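Local coordinates for glycosyl transferase, group 1 family protein (Staphylococcus aureus, PDB 4WAC) that belongs to the group 1 glycosyltransferases of the GT-B clan, whose members have two Rossmann-like domains facing each other across a cleft, at residues A[319-324]-A[395-400]; A[439-444]-A[468-473]; A[311-316]-A[417-422]; A[354-359]-A[379-384]; A[307-312]-A[410-415]. All coordinates share one frame; numbering follows the deposited sequence.

Contact 1: residues A[319-324]-A[395-400]; sequences HFQTEK and LEDFKL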
# COMPACT_ATOMS: atom_id res chain seq x y z
N HIS A 319 -46.57 33.19 29.37
CA HIS A 319 -46.79 34.36 28.52
C HIS A 319 -46.74 34.02 27.05
O HIS A 319 -45.88 33.25 26.60
CB HIS A 319 -45.76 35.45 28.83
CG HIS A 319 -45.85 35.99 30.22
ND1 HIS A 319 -44.83 36.70 30.81
CD2 HIS A 319 -46.84 35.92 31.14
CE1 HIS A 319 -45.18 37.04 32.04
NE2 HIS A 319 -46.40 36.58 32.26
N PHE A 320 -47.66 34.61 26.29
CA PHE A 320 -47.53 34.62 24.85
C PHE A 320 -46.44 35.61 24.51
O PHE A 320 -46.41 36.71 25.06
CB PHE A 320 -48.84 35.02 24.16
CG PHE A 320 -49.88 33.92 24.13
CD1 PHE A 320 -49.68 32.77 23.38
CD2 PHE A 320 -51.05 34.05 24.86
CE1 PHE A 320 -50.64 31.76 23.36
CE2 PHE A 320 -52.02 33.05 24.84
CZ PHE A 320 -51.82 31.91 24.10
N GLN A 321 -45.53 35.20 23.64
CA GLN A 321 -44.63 36.13 22.99
C GLN A 321 -45.45 37.02 22.04
O GLN A 321 -46.49 36.59 21.55
CB GLN A 321 -43.54 35.37 22.22
CG GLN A 321 -42.65 36.24 21.35
CD GLN A 321 -41.84 37.24 22.17
OE1 GLN A 321 -42.36 38.26 22.62
NE2 GLN A 321 -40.55 36.96 22.37
N THR A 322 -45.02 38.26 21.81
CA THR A 322 -45.67 39.10 20.80
C THR A 322 -44.63 39.84 19.96
O THR A 322 -44.98 40.41 18.91
CB THR A 322 -46.67 40.12 21.41
OG1 THR A 322 -46.17 40.63 22.65
CG2 THR A 322 -48.06 39.48 21.64
N GLU A 323 -43.38 39.85 20.42
CA GLU A 323 -42.29 40.31 19.55
C GLU A 323 -42.21 39.41 18.33
O GLU A 323 -42.30 38.19 18.43
CB GLU A 323 -40.92 40.35 20.28
CG GLU A 323 -40.71 41.56 21.20
CD GLU A 323 -41.86 41.79 22.17
OE1 GLU A 323 -42.28 40.84 22.87
OE2 GLU A 323 -42.39 42.93 22.20
N LYS A 324 -42.04 40.04 17.16
CA LYS A 324 -42.09 39.30 15.91
C LYS A 324 -40.89 38.37 15.75
O LYS A 324 -40.01 38.56 14.91
CB LYS A 324 -42.24 40.28 14.73
CG LYS A 324 -43.20 41.45 15.06
CD LYS A 324 -43.50 42.36 13.88
CE LYS A 324 -42.25 42.67 13.09
NZ LYS A 324 -42.51 43.19 11.71
N LEU A 395 -39.28 27.65 22.94
CA LEU A 395 -40.69 27.74 22.51
C LEU A 395 -41.40 28.97 23.07
O LEU A 395 -42.22 29.57 22.38
CB LEU A 395 -41.44 26.47 22.93
CG LEU A 395 -41.03 25.19 22.20
CD1 LEU A 395 -41.57 23.93 22.86
CD2 LEU A 395 -41.48 25.26 20.76
N GLU A 396 -41.10 29.32 24.32
CA GLU A 396 -41.65 30.52 24.97
C GLU A 396 -41.27 31.83 24.29
O GLU A 396 -42.04 32.80 24.30
CB GLU A 396 -41.22 30.57 26.44
CG GLU A 396 -42.07 31.53 27.27
CD GLU A 396 -41.76 31.50 28.76
OE1 GLU A 396 -40.90 30.69 29.17
OE2 GLU A 396 -42.41 32.26 29.51
N ASP A 397 -40.07 31.84 23.72
CA ASP A 397 -39.50 33.02 23.07
C ASP A 397 -40.20 33.23 21.70
O ASP A 397 -40.21 34.34 21.17
CB ASP A 397 -37.97 32.81 22.96
CG ASP A 397 -37.21 33.99 22.31
OD1 ASP A 397 -37.69 34.63 21.37
OD2 ASP A 397 -36.09 34.28 22.80
N PHE A 398 -40.82 32.17 21.17
CA PHE A 398 -41.41 32.21 19.83
C PHE A 398 -42.90 32.62 19.82
O PHE A 398 -43.66 32.29 20.74
CB PHE A 398 -41.25 30.84 19.13
CG PHE A 398 -39.80 30.38 18.97
CD1 PHE A 398 -38.75 31.30 18.93
CD2 PHE A 398 -39.50 29.02 18.83
CE1 PHE A 398 -37.42 30.87 18.77
CE2 PHE A 398 -38.18 28.59 18.67
CZ PHE A 398 -37.14 29.51 18.64
N LYS A 399 -43.33 33.33 18.78
CA LYS A 399 -44.77 33.60 18.59
C LYS A 399 -45.41 32.48 17.77
O LYS A 399 -46.52 32.04 18.07
CB LYS A 399 -45.01 34.96 17.90
CG LYS A 399 -45.90 35.88 18.71
CD LYS A 399 -46.87 36.82 17.95
CE LYS A 399 -46.17 37.78 16.97
NZ LYS A 399 -47.19 38.75 16.45
N LEU A 400 -44.70 32.05 16.74
CA LEU A 400 -45.12 30.94 15.90
C LEU A 400 -43.85 30.15 15.60
O LEU A 400 -42.77 30.50 16.10
CB LEU A 400 -45.82 31.46 14.62
CG LEU A 400 -45.08 32.32 13.58
CD1 LEU A 400 -44.78 31.58 12.27
CD2 LEU A 400 -45.82 33.61 13.33
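Q321 turns its side chain onto the backbone of 396-398, while the K399 chain runs along the backbone of 321-323. CG of Q321 lies anti to its own nitrogen (chi1 172°), and a bend at chi2 brings the amide over the peptide at D397. There Q321 NE2 donates to D397 O at 2.9 Å with an N-H...O angle of 156°. The acceptor lies almost in the plane of the Q321 amide, although the donor is tilted from the carbonyl plane of D397. The other end of the amide is held too: Q321 OE1 accepts from T322 N at 2.8 Å, in plane on a lone pair, and from E323 N at 2.9 Å, above the plane. With both ends bonded, the rotation of the amide is fixed. Closer to the backbone, Q321 CB rests 3.4 Å from F398 O. From the other segment, K399 CG touches Q321 O at 3.0 Å and K399 CE passes T322 O at 3.5 Å. The ammonium goes beyond the contact, to the carbonyls of V462 and L461 and to a salt bridge with D465. The guanidinium of R422 bonds to E396 O. Helix 465-482 packs against F320 and K399, F398 lies on H358 and Y360 of strand 357-360, and the two segments lead into the adjacent strands 326-329 and 400-403.

Contact 2: residues A[439-444]-A[468-473]; sequences DNKNGY and AAEFGS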
# COMPACT_ATOMS: atom_id res chain seq x y z
N ASP A 439 -55.95 23.56 9.22
CA ASP A 439 -55.83 24.79 8.41
C ASP A 439 -56.94 25.79 8.84
O ASP A 439 -58.13 25.49 8.76
CB ASP A 439 -55.90 24.42 6.90
CG ASP A 439 -55.58 25.60 5.94
OD1 ASP A 439 -54.43 26.07 5.95
OD2 ASP A 439 -56.45 26.00 5.12
N ASN A 440 -56.50 26.94 9.37
CA ASN A 440 -57.33 28.09 9.78
C ASN A 440 -57.95 28.01 11.19
O ASN A 440 -58.79 28.86 11.54
CB ASN A 440 -58.43 28.36 8.72
CG ASN A 440 -57.86 28.67 7.33
OD1 ASN A 440 -57.22 29.70 7.14
ND2 ASN A 440 -58.10 27.79 6.36
N LYS A 441 -57.53 27.05 12.02
CA LYS A 441 -57.98 27.03 13.42
C LYS A 441 -56.89 26.82 14.51
O LYS A 441 -57.16 27.02 15.69
CB LYS A 441 -59.05 25.96 13.62
CG LYS A 441 -59.99 26.29 14.76
CD LYS A 441 -60.56 27.70 14.54
CE LYS A 441 -60.51 28.58 15.79
NZ LYS A 441 -59.13 28.95 16.23
N ASN A 442 -55.68 26.44 14.12
CA ASN A 442 -54.59 26.28 15.10
C ASN A 442 -53.18 26.46 14.51
O ASN A 442 -52.16 26.36 15.20
CB ASN A 442 -54.71 24.92 15.81
CG ASN A 442 -54.68 23.73 14.83
OD1 ASN A 442 -54.31 23.86 13.66
ND2 ASN A 442 -55.07 22.56 15.33
N GLY A 443 -53.14 26.75 13.22
CA GLY A 443 -51.90 26.85 12.48
C GLY A 443 -52.24 26.68 11.02
O GLY A 443 -53.39 26.41 10.67
N TYR A 444 -51.23 26.81 10.16
CA TYR A 444 -51.47 26.70 8.73
C TYR A 444 -50.72 25.51 8.11
O TYR A 444 -49.60 25.18 8.51
CB TYR A 444 -51.10 28.01 8.01
CG TYR A 444 -52.09 29.16 8.14
CD1 TYR A 444 -53.40 29.04 7.69
CD2 TYR A 444 -51.69 30.40 8.66
CE1 TYR A 444 -54.30 30.10 7.79
CE2 TYR A 444 -52.59 31.48 8.75
CZ TYR A 444 -53.89 31.32 8.31
OH TYR A 444 -54.78 32.36 8.39
N ALA A 468 -52.55 34.97 16.75
CA ALA A 468 -51.35 34.27 17.22
C ALA A 468 -51.56 33.55 18.55
O ALA A 468 -51.17 32.38 18.71
CB ALA A 468 -50.20 35.25 17.36
N ALA A 469 -52.15 34.26 19.51
CA ALA A 469 -52.45 33.73 20.83
C ALA A 469 -53.57 32.69 20.80
O ALA A 469 -53.46 31.64 21.43
CB ALA A 469 -52.81 34.87 21.77
N GLU A 470 -54.65 32.97 20.07
CA GLU A 470 -55.83 32.11 20.07
C GLU A 470 -55.56 30.78 19.37
O GLU A 470 -56.02 29.73 19.82
CB GLU A 470 -57.03 32.86 19.44
CG GLU A 470 -58.41 32.13 19.44
CD GLU A 470 -58.69 31.21 18.24
OE1 GLU A 470 -58.16 31.46 17.12
OE2 GLU A 470 -59.45 30.23 18.41
N PHE A 471 -54.80 30.82 18.27
CA PHE A 471 -54.49 29.61 17.49
C PHE A 471 -53.54 28.67 18.25
O PHE A 471 -53.68 27.44 18.20
CB PHE A 471 -53.89 29.97 16.12
CG PHE A 471 -54.93 30.33 15.06
CD1 PHE A 471 -56.27 30.02 15.22
CD2 PHE A 471 -54.54 30.97 13.89
CE1 PHE A 471 -57.20 30.36 14.25
CE2 PHE A 471 -55.47 31.30 12.91
CZ PHE A 471 -56.80 31.00 13.09
N GLY A 472 -52.58 29.26 18.97
CA GLY A 472 -51.67 28.48 19.78
C GLY A 472 -52.36 27.73 20.91
O GLY A 472 -52.02 26.57 21.18
N SER A 473 -53.31 28.41 21.56
CA SER A 473 -54.19 27.80 22.57
C SER A 473 -55.17 26.79 21.95
O SER A 473 -55.63 25.87 22.63
CB SER A 473 -55.00 28.88 23.32
OG SER A 473 -54.24 30.05 23.56
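K441 and E470 form a salt bridge between the turn that precedes strand 443-446 and helix 465-482. K441 NZ lies 2.5 Å from E470 OE2, on the syn lone pair of that oxygen, and makes a second, weak bond to E470 OE1 at 2.8 Å. The two side chains cross at about a right angle; bends at three successive torsions of K441 fold its ammonium back towards the helix although its CB points away. The ammonium also stands at the rim of the F471 ring, in its plane, 3.1 Å from F471 CE1, while N442 N lies over one face. N440 O approaches the ring obliquely, 3.3 Å from F471 CZ, and has a weak bond to a bound PEG. In the helix, F471 O faces a CA-H...O contact from N442 CA at 3.4 Å. Within the helix, S473 doubles its bond to the residue one turn back: S473 OG (2.8 Å) and S473 N reach A469 O from opposite faces of the carbonyl plane. Outside the pair of segments, Y444 OH bonds to Q460 OE1, and N442 OD1 accepts weakly from E438 N. The only charged pair between the segments is thus set on the partly exposed side, next to an aromatic edge whose slightly positive hydrogens would give the ammonium little attraction, so the carboxylate is probably what fixes the lysine there.

Contact 3: residues A[311-316]-A[417-422]; sequences VKIHNA and AMISKR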
# COMPACT_ATOMS: atom_id res chain seq x y z
N VAL A 311 -47.87 10.94 23.42
CA VAL A 311 -47.55 12.36 23.50
C VAL A 311 -47.69 12.87 24.92
O VAL A 311 -48.66 12.59 25.61
CB VAL A 311 -48.43 13.20 22.56
CG1 VAL A 311 -48.07 14.68 22.70
CG2 VAL A 311 -48.24 12.75 21.11
N LYS A 312 -46.67 13.61 25.34
CA LYS A 312 -46.57 14.09 26.70
C LYS A 312 -46.85 15.58 26.74
O LYS A 312 -46.24 16.35 25.99
CB LYS A 312 -45.18 13.80 27.27
CG LYS A 312 -44.98 14.36 28.67
CD LYS A 312 -43.55 14.18 29.13
CE LYS A 312 -43.38 14.61 30.57
NZ LYS A 312 -41.99 14.35 31.03
N ILE A 313 -47.75 16.00 27.62
CA ILE A 313 -48.18 17.39 27.66
C ILE A 313 -47.45 18.18 28.73
O ILE A 313 -47.89 18.22 29.89
CB ILE A 313 -49.69 17.53 27.90
CG1 ILE A 313 -50.46 16.54 27.02
CG2 ILE A 313 -50.13 18.95 27.62
CD1 ILE A 313 -50.20 16.70 25.55
N HIS A 314 -46.33 18.79 28.35
CA HIS A 314 -45.62 19.68 29.26
C HIS A 314 -46.45 20.94 29.51
O HIS A 314 -47.37 21.26 28.74
CB HIS A 314 -44.21 20.01 28.70
CG HIS A 314 -44.20 20.66 27.35
ND1 HIS A 314 -43.97 19.96 26.18
CD2 HIS A 314 -44.31 21.96 26.98
CE1 HIS A 314 -43.97 20.79 25.16
NE2 HIS A 314 -44.17 22.01 25.62
N ASN A 315 -46.17 21.64 30.61
CA ASN A 315 -46.83 22.91 30.89
C ASN A 315 -46.46 23.98 29.88
O ASN A 315 -45.29 24.13 29.51
CB ASN A 315 -46.49 23.39 32.30
CG ASN A 315 -47.03 22.46 33.37
OD1 ASN A 315 -48.21 22.12 33.38
ND2 ASN A 315 -46.15 22.04 34.28
N ALA A 316 -47.47 24.73 29.44
CA ALA A 316 -47.27 25.83 28.50
C ALA A 316 -46.58 27.02 29.17
O ALA A 316 -46.65 27.15 30.40
CB ALA A 316 -48.60 26.26 27.90
N ALA A 417 -44.43 21.92 19.79
CA ALA A 417 -44.53 23.39 19.74
C ALA A 417 -45.95 23.85 20.00
O ALA A 417 -46.14 24.87 20.68
CB ALA A 417 -44.06 23.91 18.40
N MET A 418 -46.92 23.12 19.46
CA MET A 418 -48.33 23.43 19.67
C MET A 418 -48.73 23.32 21.14
O MET A 418 -49.59 24.07 21.62
CB MET A 418 -49.21 22.52 18.82
CG MET A 418 -49.06 22.67 17.32
SD MET A 418 -49.93 21.35 16.43
CE MET A 418 -51.57 21.47 17.12
N ILE A 419 -48.10 22.37 21.85
CA ILE A 419 -48.29 22.19 23.29
C ILE A 419 -47.91 23.44 24.08
O ILE A 419 -48.57 23.79 25.06
CB ILE A 419 -47.48 20.96 23.81
CG1 ILE A 419 -47.99 19.66 23.17
CG2 ILE A 419 -47.50 20.85 25.33
CD1 ILE A 419 -47.26 18.42 23.66
N SER A 420 -46.85 24.13 23.64
CA SER A 420 -46.43 25.38 24.27
C SER A 420 -47.26 26.58 23.78
O SER A 420 -46.86 27.73 23.96
CB SER A 420 -44.93 25.65 24.03
OG SER A 420 -44.12 24.53 24.37
N LYS A 421 -48.41 26.28 23.17
CA LYS A 421 -49.34 27.29 22.64
C LYS A 421 -48.73 28.10 21.48
O LYS A 421 -49.15 29.23 21.19
CB LYS A 421 -49.82 28.23 23.76
CG LYS A 421 -50.27 27.52 25.02
CD LYS A 421 -51.74 27.76 25.26
CE LYS A 421 -51.99 28.29 26.65
NZ LYS A 421 -51.31 29.60 26.86
N ARG A 422 -47.73 27.50 20.83
CA ARG A 422 -47.05 28.08 19.68
C ARG A 422 -47.51 27.39 18.39
O ARG A 422 -47.01 26.31 18.06
CB ARG A 422 -45.53 27.95 19.82
CG ARG A 422 -44.98 28.57 21.09
CD ARG A 422 -45.56 29.96 21.29
NE ARG A 422 -44.96 30.65 22.42
CZ ARG A 422 -45.50 30.73 23.63
NH1 ARG A 422 -46.68 30.17 23.85
NH2 ARG A 422 -44.88 31.38 24.61
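The C-terminal end of helix 412-419 is where I419 and S420 meet H314 of the connection between strands 304-306 and 326-329. I419 CG2 sits over the centre of the H314 ring, a CH-pi contact with the methyl 3.5 Å from the centroid and 10° off the ring normal. The edge of the same ring is used by S420: H314 NE2 and S420 OG are hydrogen-bonded at 2.8 Å, nearly straight. H314 CG is wedged between its backbone N and carbonyl carbon (chi1 59°), a setting that swings the imidazole across to the helix end. The helix itself stops in a Schellman motif, with R422 N bonded to A417 O and K421 N to M418 O at 2.9 Å. K421 takes the positive phi of 65° that this turn requires, and its CG then packs on A316 CB at 3.6 Å. Further back along the loop, the other branch of I419 does the touching. Its CD1 lies 3.3 Å from K312 O and 3.9 Å from I313 CD1, and it meets V311 CG1 at the same separation, the valine and isoleucine sliding past each other in opposite directions. R476 of helix 465-482 brings the backbones together from outside, its NH1 donating to both H314 O and I419 O, while I313 and K421 pack on the same arginine.

Contact 4: residues A[354-359]-A[379-384]; sequences AVKFHI and ERNVFL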
# COMPACT_ATOMS: atom_id res chain seq x y z
N ALA A 354 -38.96 44.09 10.56
CA ALA A 354 -38.73 43.92 12.00
C ALA A 354 -38.89 42.46 12.49
O ALA A 354 -38.67 42.15 13.67
CB ALA A 354 -39.65 44.85 12.78
N VAL A 355 -39.29 41.58 11.57
CA VAL A 355 -39.35 40.14 11.84
C VAL A 355 -37.94 39.53 11.73
O VAL A 355 -37.15 39.90 10.85
CB VAL A 355 -40.33 39.41 10.87
CG1 VAL A 355 -40.72 38.02 11.39
CG2 VAL A 355 -41.58 40.25 10.67
N LYS A 356 -37.62 38.62 12.65
CA LYS A 356 -36.33 37.94 12.67
C LYS A 356 -36.56 36.43 12.84
O LYS A 356 -37.64 36.00 13.27
CB LYS A 356 -35.44 38.49 13.80
CG LYS A 356 -35.15 40.00 13.74
CD LYS A 356 -35.06 40.54 15.16
CE LYS A 356 -34.84 42.03 15.19
NZ LYS A 356 -33.50 42.33 14.61
N PHE A 357 -35.53 35.63 12.53
CA PHE A 357 -35.66 34.17 12.45
C PHE A 357 -34.57 33.39 13.23
O PHE A 357 -33.43 33.29 12.78
CB PHE A 357 -35.68 33.79 10.95
CG PHE A 357 -37.08 33.65 10.41
CD1 PHE A 357 -37.79 32.48 10.67
CD2 PHE A 357 -37.72 34.70 9.73
CE1 PHE A 357 -39.06 32.32 10.21
CE2 PHE A 357 -39.03 34.50 9.29
CZ PHE A 357 -39.72 33.31 9.52
N HIS A 358 -34.95 32.85 14.40
CA HIS A 358 -34.04 32.12 15.31
C HIS A 358 -33.94 30.64 14.94
O HIS A 358 -34.96 29.93 14.93
CB HIS A 358 -34.52 32.22 16.76
CG HIS A 358 -34.55 33.61 17.31
ND1 HIS A 358 -34.29 33.90 18.63
CD2 HIS A 358 -34.83 34.80 16.71
CE1 HIS A 358 -34.41 35.20 18.83
NE2 HIS A 358 -34.73 35.77 17.68
N ILE A 359 -32.74 30.17 14.63
CA ILE A 359 -32.59 28.78 14.20
C ILE A 359 -31.68 27.98 15.11
O ILE A 359 -30.49 28.26 15.22
CB ILE A 359 -32.04 28.69 12.77
CG1 ILE A 359 -32.87 29.57 11.82
CG2 ILE A 359 -32.00 27.21 12.33
CD1 ILE A 359 -32.47 29.49 10.36
N GLU A 379 -28.20 38.26 8.11
CA GLU A 379 -28.02 37.83 9.50
C GLU A 379 -28.36 38.87 10.59
O GLU A 379 -28.00 38.69 11.76
CB GLU A 379 -26.60 37.25 9.72
CG GLU A 379 -26.63 36.36 10.97
CD GLU A 379 -25.59 35.30 11.08
OE1 GLU A 379 -24.70 35.19 10.19
OE2 GLU A 379 -25.67 34.56 12.08
N ARG A 380 -29.07 39.95 10.26
CA ARG A 380 -29.61 40.74 11.35
C ARG A 380 -31.12 40.49 11.46
O ARG A 380 -31.80 40.98 12.38
CB ARG A 380 -29.30 42.23 11.22
CG ARG A 380 -28.18 42.60 12.22
CD ARG A 380 -28.67 42.30 13.66
NE ARG A 380 -27.70 42.41 14.76
CZ ARG A 380 -26.72 41.54 15.05
NH1 ARG A 380 -25.93 41.77 16.10
NH2 ARG A 380 -26.53 40.45 14.31
N ASN A 381 -31.62 39.68 10.52
CA ASN A 381 -32.94 39.04 10.61
C ASN A 381 -32.83 37.53 10.93
O ASN A 381 -33.53 37.04 11.80
CB ASN A 381 -33.75 39.24 9.32
CG ASN A 381 -34.09 40.69 9.07
OD1 ASN A 381 -33.41 41.39 8.32
ND2 ASN A 381 -35.17 41.15 9.70
N VAL A 382 -32.00 36.80 10.19
CA VAL A 382 -31.94 35.34 10.38
C VAL A 382 -30.78 34.89 11.28
O VAL A 382 -29.60 35.10 10.95
CB VAL A 382 -31.84 34.60 9.03
CG1 VAL A 382 -31.49 33.13 9.24
CG2 VAL A 382 -33.15 34.73 8.26
N PHE A 383 -31.12 34.27 12.40
CA PHE A 383 -30.12 33.87 13.40
C PHE A 383 -30.00 32.35 13.61
O PHE A 383 -30.99 31.64 13.75
CB PHE A 383 -30.44 34.55 14.75
CG PHE A 383 -30.53 36.05 14.67
CD1 PHE A 383 -29.38 36.83 14.55
CD2 PHE A 383 -31.76 36.69 14.73
CE1 PHE A 383 -29.46 38.22 14.49
CE2 PHE A 383 -31.86 38.08 14.67
CZ PHE A 383 -30.71 38.85 14.54
N LEU A 384 -28.75 31.88 13.64
CA LEU A 384 -28.47 30.45 13.77
C LEU A 384 -27.78 30.15 15.10
O LEU A 384 -26.57 30.32 15.24
CB LEU A 384 -27.63 29.99 12.59
CG LEU A 384 -27.26 28.52 12.44
CD1 LEU A 384 -28.41 27.72 11.87
CD2 LEU A 384 -26.10 28.50 11.48
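The ring of F383 turns its edge to the face of H358 in an offset edge-to-face pair, planes at 82° and centroids 5.8 Å apart. Both side chains leave the sheet side by side, pointing the same way. Elsewhere on its rim F383 receives K356 CB, 3.7 Å from F383 CE2, and R380 NH2 in the ring plane. K356 continues past the ring and bends so that its NZ meets R380 O end-on at 3.1 Å. The N381 amide donates from ND2 to V355 O at 2.6 Å, the acceptor close to the amide plane, and also reaches N353 O. Strands 357-359 and 382-384 run parallel: F357 N bonds to N381 O at 2.6 Å and F383 N to F357 O at 2.5 Å. On the other face, V382 CG2 touches F357 CB at 3.8 Å and L384 CD1 touches I359 CG2 at 3.7 Å, with F357 and V382 covered by A345 of helix 338-351. This is the strand pairing of a beta-alpha-beta unit with helix 367-375. The sheet edge therefore has an apolar face of F357, V382, I359 and L384 under helices and another carrying the H358-F383 pair, while N381 and K356 bind carbonyls before regular pairing begins.

Contact 5: residues A[307-312]-A[410-415]; sequences ISNFVK and QGLSMI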
# COMPACT_ATOMS: atom_id res chain seq x y z
N ILE A 307 -50.04 2.71 15.06
CA ILE A 307 -50.01 3.16 16.45
C ILE A 307 -49.09 4.36 16.57
O ILE A 307 -47.90 4.28 16.32
CB ILE A 307 -49.54 2.07 17.44
CG1 ILE A 307 -50.25 0.74 17.19
CG2 ILE A 307 -49.78 2.54 18.89
CD1 ILE A 307 -49.81 -0.37 18.14
N SER A 308 -49.68 5.49 16.95
CA SER A 308 -48.94 6.72 17.15
C SER A 308 -47.99 6.69 18.35
O SER A 308 -48.22 5.98 19.31
CB SER A 308 -49.94 7.87 17.31
OG SER A 308 -49.40 8.89 18.13
N ASN A 309 -46.93 7.47 18.29
CA ASN A 309 -46.17 7.75 19.50
C ASN A 309 -47.05 8.30 20.61
O ASN A 309 -48.04 8.99 20.35
CB ASN A 309 -45.05 8.76 19.25
CG ASN A 309 -43.94 8.19 18.38
OD1 ASN A 309 -43.64 8.72 17.31
ND2 ASN A 309 -43.34 7.07 18.82
N PHE A 310 -46.69 7.98 21.84
CA PHE A 310 -47.30 8.61 22.98
C PHE A 310 -46.96 10.09 22.95
O PHE A 310 -45.89 10.46 22.48
CB PHE A 310 -46.82 7.94 24.28
CG PHE A 310 -47.33 6.53 24.45
CD1 PHE A 310 -48.58 6.30 25.03
CD2 PHE A 310 -46.59 5.44 24.01
CE1 PHE A 310 -49.07 4.99 25.18
CE2 PHE A 310 -47.06 4.12 24.15
CZ PHE A 310 -48.30 3.89 24.74
N VAL A 311 -47.87 10.94 23.42
CA VAL A 311 -47.55 12.36 23.50
C VAL A 311 -47.69 12.87 24.92
O VAL A 311 -48.66 12.59 25.61
CB VAL A 311 -48.43 13.20 22.56
CG1 VAL A 311 -48.07 14.68 22.70
CG2 VAL A 311 -48.24 12.75 21.11
N LYS A 312 -46.67 13.61 25.34
CA LYS A 312 -46.57 14.09 26.70
C LYS A 312 -46.85 15.58 26.74
O LYS A 312 -46.24 16.35 25.99
CB LYS A 312 -45.18 13.80 27.27
CG LYS A 312 -44.98 14.36 28.67
CD LYS A 312 -43.55 14.18 29.13
CE LYS A 312 -43.38 14.61 30.57
NZ LYS A 312 -41.99 14.35 31.03
N GLN A 410 -44.08 11.51 11.69
CA GLN A 410 -45.24 12.07 12.38
C GLN A 410 -45.12 13.59 12.60
O GLN A 410 -46.11 14.31 12.59
CB GLN A 410 -45.45 11.36 13.73
CG GLN A 410 -46.85 11.49 14.31
CD GLN A 410 -47.10 10.51 15.45
OE1 GLN A 410 -46.21 10.18 16.23
NE2 GLN A 410 -48.33 10.01 15.54
N GLY A 411 -43.89 14.06 12.82
CA GLY A 411 -43.62 15.47 13.04
C GLY A 411 -43.80 15.93 14.48
O GLY A 411 -44.48 16.92 14.74
N LEU A 412 -43.17 15.22 15.41
CA LEU A 412 -43.38 15.47 16.83
C LEU A 412 -42.92 16.86 17.26
O LEU A 412 -43.51 17.45 18.17
CB LEU A 412 -42.66 14.40 17.66
CG LEU A 412 -43.17 12.96 17.55
CD1 LEU A 412 -42.08 11.97 17.93
CD2 LEU A 412 -44.39 12.77 18.43
N SER A 413 -41.87 17.38 16.61
CA SER A 413 -41.37 18.72 16.91
C SER A 413 -42.46 19.76 16.68
O SER A 413 -42.54 20.77 17.39
CB SER A 413 -40.12 19.03 16.08
OG SER A 413 -40.38 18.96 14.69
N MET A 414 -43.32 19.47 15.71
CA MET A 414 -44.41 20.37 15.37
C MET A 414 -45.53 20.27 16.42
O MET A 414 -46.08 21.28 16.85
CB MET A 414 -44.90 20.03 13.96
CG MET A 414 -44.29 20.87 12.84
SD MET A 414 -44.36 19.96 11.28
CE MET A 414 -45.78 18.91 11.50
N ILE A 415 -45.83 19.04 16.83
CA ILE A 415 -46.74 18.79 17.94
C ILE A 415 -46.26 19.42 19.26
O ILE A 415 -47.03 20.11 19.93
CB ILE A 415 -46.92 17.27 18.12
CG1 ILE A 415 -47.79 16.74 16.98
CG2 ILE A 415 -47.54 16.95 19.47
CD1 ILE A 415 -48.19 15.28 17.08
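S308 OG lies beside the Q410 side chain and, within its own segment, donates to N309 O at 2.6 Å. The hydroxyl is anti to its own nitrogen (chi1 150°) and beside the carbonyl carbon, which brings it round to the next peptide, where it stands somewhat tilted from the carbonyl plane. Q410, just before the N-cap, extends its chain and lays its terminal amide against S308 and N309. The side chains of N309 and Q410 slide past each other in opposite directions, their amide planes 57° apart. L412 crosses N309 at about a right angle, its CD2 4.1 Å from N309 CB. One turn further along the helix, I415 CG2 meets V311 CG1 at 4.0 Å, the same branch of the valine that packs on the helix end. G411 is the N-cap residue just before the helix, with a phi of 85° that glycine adopts readily; G411 O receives both M414 N at 3.0 Å and I415 N at 3.3 Å. The segment 307-312 leaves strand 304-306, at the edge of the first parallel sheet, and heads for the second domain. S26 of helix 23-36 touches N309 and L412, Y483 packs on S308, V311 and I415, I307 and F310 lie on helix 485-496, and helix 433-436 backs M414 and I415.

How the contacts relate
Contacts 3 and 5 hold the two ends of helix 412-419 against one loop, sharing V311 and K312; contact 5 lies beside the first domain. Contacts 1, 2 and 4 lie within the second domain, as does the helix end of contact 3. Contact 4 pairs strands at one sheet edge, and contact 2 involves the strand at the other. Contact 1 touches both, through K324 O bonded to K356 N and F320 packed on A469 and S473. All are partly buried. Backbone bonding dominates contact 4, a salt bridge marks contact 2, a side-chain amide bonds across contact 1, contact 3 combines CH-pi with a histidine-serine hydrogen bond, and contact 5 has adjoining polar side chains and one aliphatic touch.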